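Local coordinates for uncharacterized protein (Bacteroides uniformis, PDB 4IYK) that is of unknown function but, as a two-domain, all-beta protein of the DUF3823 family, may bind carbohydrate, at residues A[133-147]-A[196-208]. Numbering follows the deposited sequence. Where two conformers were deposited one is given.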
ATOM      1  N   GLU A 133       5.273  15.131  12.004  1.00 47.77           N
ATOM      2  CA  GLU A 133       5.348  14.199  13.141  1.00 48.50           C
ATOM      3  C   GLU A 133       5.714  12.765  12.749  1.00 49.87           C
ATOM      4  O   GLU A 133       6.151  12.002  13.621  1.00 48.94           O
ATOM      5  CB  GLU A 133       4.021  14.193  13.942  1.00 51.00           C
ATOM      6  CG  GLU A 133       2.785  13.868  13.105  1.00 64.83           C
ATOM      7  CD  GLU A 133       1.510  13.498  13.843  1.00 82.00           C
ATOM      8  OE1 GLU A 133       1.194  14.163  14.857  1.00 90.54           O
ATOM      9  OE2 GLU A 133       0.807  12.564  13.384  1.00 50.87           O
ATOM     10  N   VAL A 134       5.528  12.380  11.454  1.00 43.30           N
ATOM     11  CA  VAL A 134       5.785  11.021  10.973  1.00 39.63           C
ATOM     12  C   VAL A 134       7.269  10.679  10.967  1.00 43.25           C
ATOM     13  O   VAL A 134       8.072  11.430  10.415  1.00 43.48           O
ATOM     14  CB  VAL A 134       5.187  10.743   9.558  1.00 39.40           C
ATOM     15  CG1 VAL A 134       5.415   9.296   9.145  1.00 35.82           C
ATOM     16  CG2 VAL A 134       3.704  11.085   9.503  1.00 39.13           C
ATOM     17  N   LYS A 135       7.601   9.501  11.531  1.00 39.39           N
ATOM     18  CA  LYS A 135       8.943   8.922  11.554  1.00 39.97           C
ATOM     19  C   LYS A 135       8.967   7.592  10.774  1.00 41.29           C
ATOM     20  O   LYS A 135       7.914   7.017  10.466  1.00 39.93           O
ATOM     21  CB  LYS A 135       9.445   8.731  12.995  1.00 44.70           C
ATOM     22  CG  LYS A 135       9.584  10.055  13.758  1.00 47.86           C
ATOM     23  CD  LYS A 135      10.368   9.887  15.066  1.00 54.66           C
ATOM     24  CE  LYS A 135      11.830  10.222  14.889  1.00 72.65           C
ATOM     25  NZ  LYS A 135      12.539  10.320  16.197  1.00 94.22           N
ATOM     26  N   LEU A 136      10.173   7.122  10.433  1.00 36.67           N
ATOM     27  CA  LEU A 136      10.382   5.900   9.664  1.00 33.37           C
ATOM     28  C   LEU A 136      10.775   4.735  10.567  1.00 40.46           C
ATOM     29  O   LEU A 136      11.749   4.837  11.305  1.00 41.86           O
ATOM     30  CB  LEU A 136      11.469   6.144   8.608  1.00 32.40           C
ATOM     31  CG  LEU A 136      11.824   4.968   7.675  1.00 34.22           C
ATOM     32  CD1 LEU A 136      10.670   4.631   6.731  1.00 31.23           C
ATOM     33  CD2 LEU A 136      13.054   5.300   6.871  1.00 36.26           C
ATOM     34  N   LYS A 137      10.038   3.622  10.473  1.00 37.01           N
ATOM     35  CA  LYS A 137      10.272   2.408  11.263  1.00 36.16           C
ATOM     36  C   LYS A 137      10.974   1.330  10.414  1.00 39.19           C
ATOM     37  O   LYS A 137      11.943   0.729  10.878  1.00 39.79           O
ATOM     38  CB  LYS A 137       8.936   1.884  11.820  1.00 38.19           C
ATOM     39  CG  LYS A 137       9.066   0.871  12.947  1.00 55.23           C
ATOM     40  CD  LYS A 137       7.693   0.376  13.387  1.00 78.92           C
ATOM     41  CE  LYS A 137       7.760  -0.759  14.386  1.00100.08           C
ATOM     42  NZ  LYS A 137       6.427  -1.376  14.622  1.00113.13           N
ATOM     43  N   GLU A 138      10.488   1.077   9.188  1.00 33.34           N
ATOM     44  CA  GLU A 138      11.056   0.054   8.299  1.00 32.69           C
ATOM     45  C   GLU A 138      11.023   0.426   6.814  1.00 34.85           C
ATOM     46  O   GLU A 138      10.121   1.138   6.369  1.00 33.08           O
ATOM     47  CB  GLU A 138      10.292  -1.283   8.440  1.00 33.52           C
ATOM     48  CG  GLU A 138      10.341  -1.973   9.802  1.00 45.71           C
ATOM     49  CD  GLU A 138       9.501  -3.229   9.938  1.00 59.00           C
ATOM     50  OE1 GLU A 138       9.204  -3.868   8.904  1.00 46.07           O
ATOM     51  OE2 GLU A 138       9.132  -3.575  11.083  1.00 56.07           O
ATOM     52  N   ILE A 139      11.967  -0.153   6.035  1.00 31.04           N
ATOM     53  CA  ILE A 139      11.996  -0.084   4.564  1.00 28.71           C
ATOM     54  C   ILE A 139      12.246  -1.519   4.066  1.00 31.87           C
ATOM     55  O   ILE A 139      12.987  -2.294   4.702  1.00 30.19           O
ATOM     56  CB  ILE A 139      12.946   0.970   3.912  1.00 31.22           C
ATOM     57  CG1 ILE A 139      14.420   0.784   4.348  1.00 31.49           C
ATOM     58  CG2 ILE A 139      12.428   2.404   4.148  1.00 31.98           C
ATOM     59  CD1 ILE A 139      15.486   1.455   3.438  1.00 31.02           C
ATOM     60  N   GLN A 140      11.573  -1.890   2.966  1.00 27.02           N
ATOM     61  CA  GLN A 140      11.695  -3.230   2.440  1.00 25.49           C
ATOM     62  C   GLN A 140      11.376  -3.290   0.969  1.00 27.86           C
ATOM     63  O   GLN A 140      10.466  -2.597   0.482  1.00 25.33           O
ATOM     64  CB  GLN A 140      10.774  -4.198   3.217  1.00 25.78           C
ATOM     65  CG  GLN A 140      10.989  -5.674   2.855  1.00 27.29           C
ATOM     66  CD  GLN A 140      10.492  -6.602   3.929  1.00 29.26           C
ATOM     67  OE1 GLN A 140       9.925  -6.194   4.931  1.00 29.11           O
ATOM     68  NE2 GLN A 140      10.617  -7.870   3.703  1.00 25.73           N
ATOM     69  N   LEU A 141      12.142  -4.147   0.264  1.00 25.23           N
ATOM     70  CA  LEU A 141      11.930  -4.468  -1.132  1.00 24.49           C
ATOM     71  C   LEU A 141      11.230  -5.817  -1.165  1.00 27.92           C
ATOM     72  O   LEU A 141      11.869  -6.859  -0.988  1.00 26.55           O
ATOM     73  CB  LEU A 141      13.250  -4.457  -1.953  1.00 24.40           C
ATOM     74  CG  LEU A 141      13.126  -4.768  -3.461  1.00 26.66           C
ATOM     75  CD1 LEU A 141      12.165  -3.784  -4.173  1.00 24.99           C
ATOM     76  CD2 LEU A 141      14.511  -4.748  -4.143  1.00 27.02           C
ATOM     77  N   PHE A 142       9.891  -5.793  -1.312  1.00 24.56           N
ATOM     78  CA  PHE A 142       9.115  -7.031  -1.350  1.00 23.37           C
ATOM     79  C   PHE A 142       9.205  -7.667  -2.712  1.00 25.78           C
ATOM     80  O   PHE A 142       9.250  -6.965  -3.717  1.00 25.25           O
ATOM     81  CB  PHE A 142       7.648  -6.795  -0.956  1.00 24.70           C
ATOM     82  CG  PHE A 142       7.496  -6.263   0.448  1.00 25.74           C
ATOM     83  CD1 PHE A 142       7.576  -7.120   1.550  1.00 26.17           C
ATOM     84  CD2 PHE A 142       7.333  -4.894   0.680  1.00 25.43           C
ATOM     85  CE1 PHE A 142       7.420  -6.625   2.854  1.00 27.67           C
ATOM     86  CE2 PHE A 142       7.185  -4.399   1.987  1.00 27.63           C
ATOM     87  CZ  PHE A 142       7.251  -5.265   3.065  1.00 26.62           C
ATOM     88  N   ALA A 143       9.205  -9.001  -2.749  1.00 20.82           N
ATOM     89  CA  ALA A 143       9.218  -9.770  -3.991  1.00 20.86           C
ATOM     90  C   ALA A 143       8.171 -10.895  -3.986  1.00 24.24           C
ATOM     91  O   ALA A 143       7.985 -11.570  -2.962  1.00 23.40           O
ATOM     92  CB  ALA A 143      10.612 -10.364  -4.220  1.00 21.95           C
ATOM     93  N   PHE A 144       7.507 -11.128  -5.143  1.00 21.14           N
ATOM     94  CA  PHE A 144       6.572 -12.254  -5.304  1.00 21.77           C
ATOM     95  C   PHE A 144       6.442 -12.671  -6.783  1.00 24.27           C
ATOM     96  O   PHE A 144       6.776 -11.895  -7.675  1.00 22.64           O
ATOM     97  CB  PHE A 144       5.176 -11.973  -4.697  1.00 23.16           C
ATOM     98  CG  PHE A 144       4.501 -13.249  -4.250  1.00 23.95           C
ATOM     99  CD1 PHE A 144       4.994 -13.977  -3.161  1.00 24.67           C
ATOM    100  CD2 PHE A 144       3.398 -13.750  -4.939  1.00 24.73           C
ATOM    101  CE1 PHE A 144       4.366 -15.156  -2.748  1.00 27.18           C
ATOM    102  CE2 PHE A 144       2.783 -14.944  -4.539  1.00 27.86           C
ATOM    103  CZ  PHE A 144       3.277 -15.650  -3.460  1.00 26.58           C
ATOM    104  N   SER A 145       5.894 -13.862  -7.029  1.00 22.94           N
ATOM    105  CA  SER A 145       5.692 -14.413  -8.389  1.00 23.94           C
ATOM    106  C   SER A 145       4.450 -13.786  -9.098  1.00 27.79           C
ATOM    107  O   SER A 145       4.149 -14.159 -10.224  1.00 27.89           O
ATOM    108  CB  SER A 145       5.571 -15.936  -8.352  1.00 24.40           C
ATOM    109  OG  SER A 145       4.527 -16.297  -7.462  1.00 30.98           O
ATOM    110  N   ASP A 146       3.745 -12.867  -8.448  1.00 24.02           N
ATOM    111  CA  ASP A 146       2.593 -12.190  -9.074  1.00 24.74           C
ATOM    112  C   ASP A 146       2.537 -10.717  -8.569  1.00 28.18           C
ATOM    113  O   ASP A 146       3.287 -10.320  -7.659  1.00 25.00           O
ATOM    114  CB  ASP A 146       1.244 -12.975  -8.909  1.00 26.25           C
ATOM    115  CG  ASP A 146       0.652 -13.041  -7.504  1.00 29.77           C
ATOM    116  OD1 ASP A 146       0.755 -12.040  -6.759  1.00 30.82           O
ATOM    117  OD2 ASP A 146       0.112 -14.087  -7.145  1.00 43.52           O
HETATM  118  N   MSE A 147       1.661  -9.923  -9.221  1.00 25.48           N
HETATM  119  CA  MSE A 147       1.447  -8.481  -9.019  0.80 24.25           C
HETATM  120  C   MSE A 147       0.851  -8.118  -7.643  1.00 27.47           C
HETATM  121  O   MSE A 147       0.784  -6.934  -7.311  1.00 26.47           O
HETATM  122  CB  MSE A 147       0.520  -7.941 -10.143  0.80 26.26           C
HETATM  123  CG  MSE A 147      -0.938  -8.456 -10.016  0.80 32.32           C
HETATM  124 SE   MSE A 147      -2.319  -7.550 -11.087  0.60 38.53          SE
HETATM  125  CE  MSE A 147      -1.745  -8.226 -12.845  0.80 36.60           C
ATOM    126  N   ASN A 196       9.168 -14.409 -14.451  1.00 27.37           N
ATOM    127  CA  ASN A 196       8.780 -13.027 -14.116  1.00 26.83           C
ATOM    128  C   ASN A 196       8.472 -12.897 -12.632  1.00 27.58           C
ATOM    129  O   ASN A 196       7.736 -13.723 -12.075  1.00 26.08           O
ATOM    130  CB  ASN A 196       7.535 -12.581 -14.915  1.00 28.55           C
ATOM    131  CG  ASN A 196       7.786 -12.227 -16.348  1.00 48.58           C
ATOM    132  OD1 ASN A 196       8.572 -11.337 -16.672  1.00 35.53           O
ATOM    133  ND2 ASN A 196       7.039 -12.852 -17.233  1.00 51.83           N
ATOM    134  N   TYR A 197       9.023 -11.855 -12.001  1.00 23.91           N
ATOM    135  CA  TYR A 197       8.783 -11.515 -10.605  1.00 23.38           C
ATOM    136  C   TYR A 197       8.437 -10.035 -10.477  1.00 27.14           C
ATOM    137  O   TYR A 197       8.863  -9.197 -11.295  1.00 25.48           O
ATOM    138  CB  TYR A 197       9.986 -11.883  -9.704  1.00 24.33           C
ATOM    139  CG  TYR A 197      10.128 -13.382  -9.597  1.00 24.82           C
ATOM    140  CD1 TYR A 197       9.377 -14.113  -8.670  1.00 25.42           C
ATOM    141  CD2 TYR A 197      10.906 -14.093 -10.507  1.00 25.46           C
ATOM    142  CE1 TYR A 197       9.441 -15.510  -8.627  1.00 22.76           C
ATOM    143  CE2 TYR A 197      11.020 -15.481 -10.434  1.00 25.96           C
ATOM    144  CZ  TYR A 197      10.276 -16.185  -9.501  1.00 28.84           C
ATOM    145  OH  TYR A 197      10.354 -17.557  -9.482  1.00 34.73           O
ATOM    146  N   TYR A 198       7.620  -9.747  -9.460  1.00 23.25           N
ATOM    147  CA  TYR A 198       7.122  -8.425  -9.146  1.00 23.33           C
ATOM    148  C   TYR A 198       7.785  -7.945  -7.852  1.00 25.18           C
ATOM    149  O   TYR A 198       7.842  -8.688  -6.860  1.00 22.54           O
ATOM    150  CB  TYR A 198       5.598  -8.469  -9.049  1.00 26.10           C
ATOM    151  CG  TYR A 198       4.929  -8.828 -10.370  1.00 30.64           C
ATOM    152  CD1 TYR A 198       4.969 -10.131 -10.868  1.00 32.34           C
ATOM    153  CD2 TYR A 198       4.288  -7.855 -11.139  1.00 33.52           C
ATOM    154  CE1 TYR A 198       4.336 -10.471 -12.062  1.00 34.74           C
ATOM    155  CE2 TYR A 198       3.634  -8.190 -12.331  1.00 35.51           C
ATOM    156  CZ  TYR A 198       3.674  -9.496 -12.794  1.00 48.96           C
ATOM    157  OH  TYR A 198       3.080  -9.827 -13.991  1.00 58.76           O
ATOM    158  N   PHE A 199       8.385  -6.752  -7.925  1.00 22.33           N
ATOM    159  CA  PHE A 199       9.133  -6.134  -6.824  1.00 22.31           C
ATOM    160  C   PHE A 199       8.413  -4.872  -6.405  1.00 26.85           C
ATOM    161  O   PHE A 199       7.866  -4.153  -7.251  1.00 26.53           O
ATOM    162  CB  PHE A 199      10.596  -5.854  -7.237  1.00 24.13           C
ATOM    163  CG  PHE A 199      11.347  -7.107  -7.614  1.00 25.19           C
ATOM    164  CD1 PHE A 199      12.035  -7.844  -6.649  1.00 27.62           C
ATOM    165  CD2 PHE A 199      11.298  -7.603  -8.912  1.00 26.06           C
ATOM    166  CE1 PHE A 199      12.680  -9.044  -6.986  1.00 27.46           C
ATOM    167  CE2 PHE A 199      11.954  -8.793  -9.251  1.00 28.29           C
ATOM    168  CZ  PHE A 199      12.630  -9.514  -8.285  1.00 26.16           C
ATOM    169  N   ARG A 200       8.352  -4.637  -5.106  1.00 23.77           N
ATOM    170  CA  ARG A 200       7.628  -3.479  -4.589  1.00 23.11           C
ATOM    171  C   ARG A 200       8.323  -2.882  -3.381  1.00 25.16           C
ATOM    172  O   ARG A 200       8.515  -3.546  -2.354  1.00 24.34           O
ATOM    173  CB  ARG A 200       6.186  -3.883  -4.234  1.00 22.70           C
ATOM    174  CG  ARG A 200       5.192  -2.720  -4.118  1.00 22.90           C
ATOM    175  CD  ARG A 200       3.871  -3.267  -3.599  1.00 24.15           C
ATOM    176  NE  ARG A 200       2.754  -2.323  -3.748  1.00 24.00           N
ATOM    177  CZ  ARG A 200       1.553  -2.494  -3.199  1.00 31.16           C
ATOM    178  NH1 ARG A 200       1.297  -3.566  -2.473  1.00 21.04           N
ATOM    179  NH2 ARG A 200       0.600  -1.593  -3.381  1.00 22.27           N
ATOM    180  N   ILE A 201       8.711  -1.613  -3.504  1.00 21.24           N
ATOM    181  CA  ILE A 201       9.316  -0.875  -2.391  1.00 21.21           C
ATOM    182  C   ILE A 201       8.199  -0.560  -1.395  1.00 27.15           C
ATOM    183  O   ILE A 201       7.184  -0.009  -1.811  1.00 28.22           O
ATOM    184  CB  ILE A 201       9.981   0.448  -2.871  1.00 23.01           C
ATOM    185  CG1 ILE A 201      11.142   0.189  -3.833  1.00 23.23           C
ATOM    186  CG2 ILE A 201      10.420   1.344  -1.649  1.00 24.55           C
ATOM    187  CD1 ILE A 201      11.447   1.382  -4.782  1.00 24.28           C
ATOM    188  N   GLY A 202       8.421  -0.870  -0.122  1.00 24.79           N
ATOM    189  CA  GLY A 202       7.525  -0.541   0.974  1.00 25.64           C
ATOM    190  C   GLY A 202       8.221   0.281   2.055  1.00 29.90           C
ATOM    191  O   GLY A 202       9.420   0.117   2.297  1.00 28.86           O
ATOM    192  N   ALA A 203       7.473   1.150   2.730  1.00 27.43           N
ATOM    193  CA  ALA A 203       7.986   1.955   3.841  1.00 29.38           C
ATOM    194  C   ALA A 203       6.948   2.000   4.926  1.00 31.12           C
ATOM    195  O   ALA A 203       5.805   2.369   4.666  1.00 29.23           O
ATOM    196  CB  ALA A 203       8.350   3.366   3.389  1.00 31.06           C
ATOM    197  N   LEU A 204       7.338   1.554   6.128  1.00 29.60           N
ATOM    198  CA  LEU A 204       6.484   1.485   7.307  1.00 29.86           C
ATOM    199  C   LEU A 204       6.779   2.667   8.241  1.00 34.87           C
ATOM    200  O   LEU A 204       7.885   2.806   8.773  1.00 36.01           O
ATOM    201  CB  LEU A 204       6.648   0.127   8.043  1.00 28.91           C
ATOM    202  CG  LEU A 204       5.704  -0.107   9.258  1.00 33.19           C
ATOM    203  CD1 LEU A 204       4.236  -0.180   8.824  1.00 31.40           C
ATOM    204  CD2 LEU A 204       6.113  -1.387  10.048  1.00 34.11           C
ATOM    205  N   ALA A 205       5.771   3.508   8.449  1.00 32.12           N
ATOM    206  CA  ALA A 205       5.885   4.672   9.343  1.00 33.20           C
ATOM    207  C   ALA A 205       5.652   4.293  10.802  1.00 39.95           C
ATOM    208  O   ALA A 205       5.127   3.226  11.094  1.00 39.01           O
ATOM    209  CB  ALA A 205       4.881   5.743   8.934  1.00 33.20           C
ATOM    210  N   ASP A 206       5.998   5.217  11.698  1.00 40.09           N
ATOM    211  CA  ASP A 206       5.764   5.199  13.135  1.00 41.61           C
ATOM    212  C   ASP A 206       4.971   6.492  13.432  1.00 48.14           C
ATOM    213  O   ASP A 206       5.467   7.592  13.156  1.00 46.44           O
ATOM    214  CB  ASP A 206       7.108   5.084  13.867  1.00 44.69           C
ATOM    215  CG  ASP A 206       7.038   5.217  15.378  1.00 61.20           C
ATOM    216  OD1 ASP A 206       6.037   4.750  15.974  1.00 63.21           O
ATOM    217  OD2 ASP A 206       7.989   5.762  15.962  1.00 65.48           O
ATOM    218  N   VAL A 207       3.670   6.336  13.829  1.00 47.67           N
ATOM    219  CA  VAL A 207       2.658   7.386  14.042  1.00 49.34           C
ATOM    220  C   VAL A 207       1.779   7.062  15.279  1.00 54.86           C
ATOM    221  O   VAL A 207       1.450   5.891  15.507  1.00 52.55           O
ATOM    222  CB  VAL A 207       1.741   7.538  12.772  1.00 52.12           C
ATOM    223  CG1 VAL A 207       0.846   8.782  12.852  1.00 53.37           C
ATOM    224  CG2 VAL A 207       2.534   7.526  11.463  1.00 49.91           C
ATOM    225  N   SER A 208       1.346   8.100  16.043  1.00 54.23           N
ATOM    226  CA  SER A 208       0.478   7.889  17.202  1.00 55.50           C
ATOM    227  C   SER A 208      -1.001   8.210  16.973  1.00 59.50           C
ATOM    228  O   SER A 208      -1.331   9.075  16.169  1.00 59.98           O
ATOM    229  CB  SER A 208       0.943   8.748  18.354  1.00 62.99           C
ATOM    230  OG  SER A 208      -0.044   9.737  18.585  1.00 72.19           O
TER
HETATM  231  O   HOH W   1      -1.237  11.559  15.177  1.00 37.56           O
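Tyr198 lies against the turn that ends its partner strand: the peptide between Asp146 and Met147 covers one face of the ring, with Met147 N 3.6 Å above the plane, over its centre. In the conformer given, selenomethionine Met147 adds an off-centre CH-pi contact from CB, 4.2 Å from the Tyr198 centroid. Tyr198 CG, anti to its carbonyl carbon (chi1 -64°), sets the ring against the 146-147 peptide. Cutting the ring back to an alanine removes the surface on which that peptide lies and is likely to leave the turn freer to shift. Next along, Tyr198 N meets Phe144 O in a nearly straight bond of 2.9 Å, and paired antiparallel bonds continue through Phe142-Arg200 and Gln140-Gly202. Gly202 has no side chain, and CE2 at the edge of the Phe142 ring comes 4.0 Å from Gly202 CA. A classic beta bulge then interrupts the register: Leu204 O accepts from both Lys137 N (2.9 Å) and Glu138 N (3.2 Å). Leu204 CD2 lies alongside the Glu138 chain, 3.9 Å from its CD. On the Ile139, Leu141 and Ala143 face, Leu141 CD1 packs obliquely on Phe199 CB (4.0 Å). That face turns toward strand 178-183, where Ile182 meets Leu141, consistent with the beta-sandwich of the E-set clan. On the other face, Arg200 reaches Ser32 O and Val149 O. Within the sheet, strand 135-144 also pairs with 163-166 and 169-171, while 196-206 pairs with 216-224.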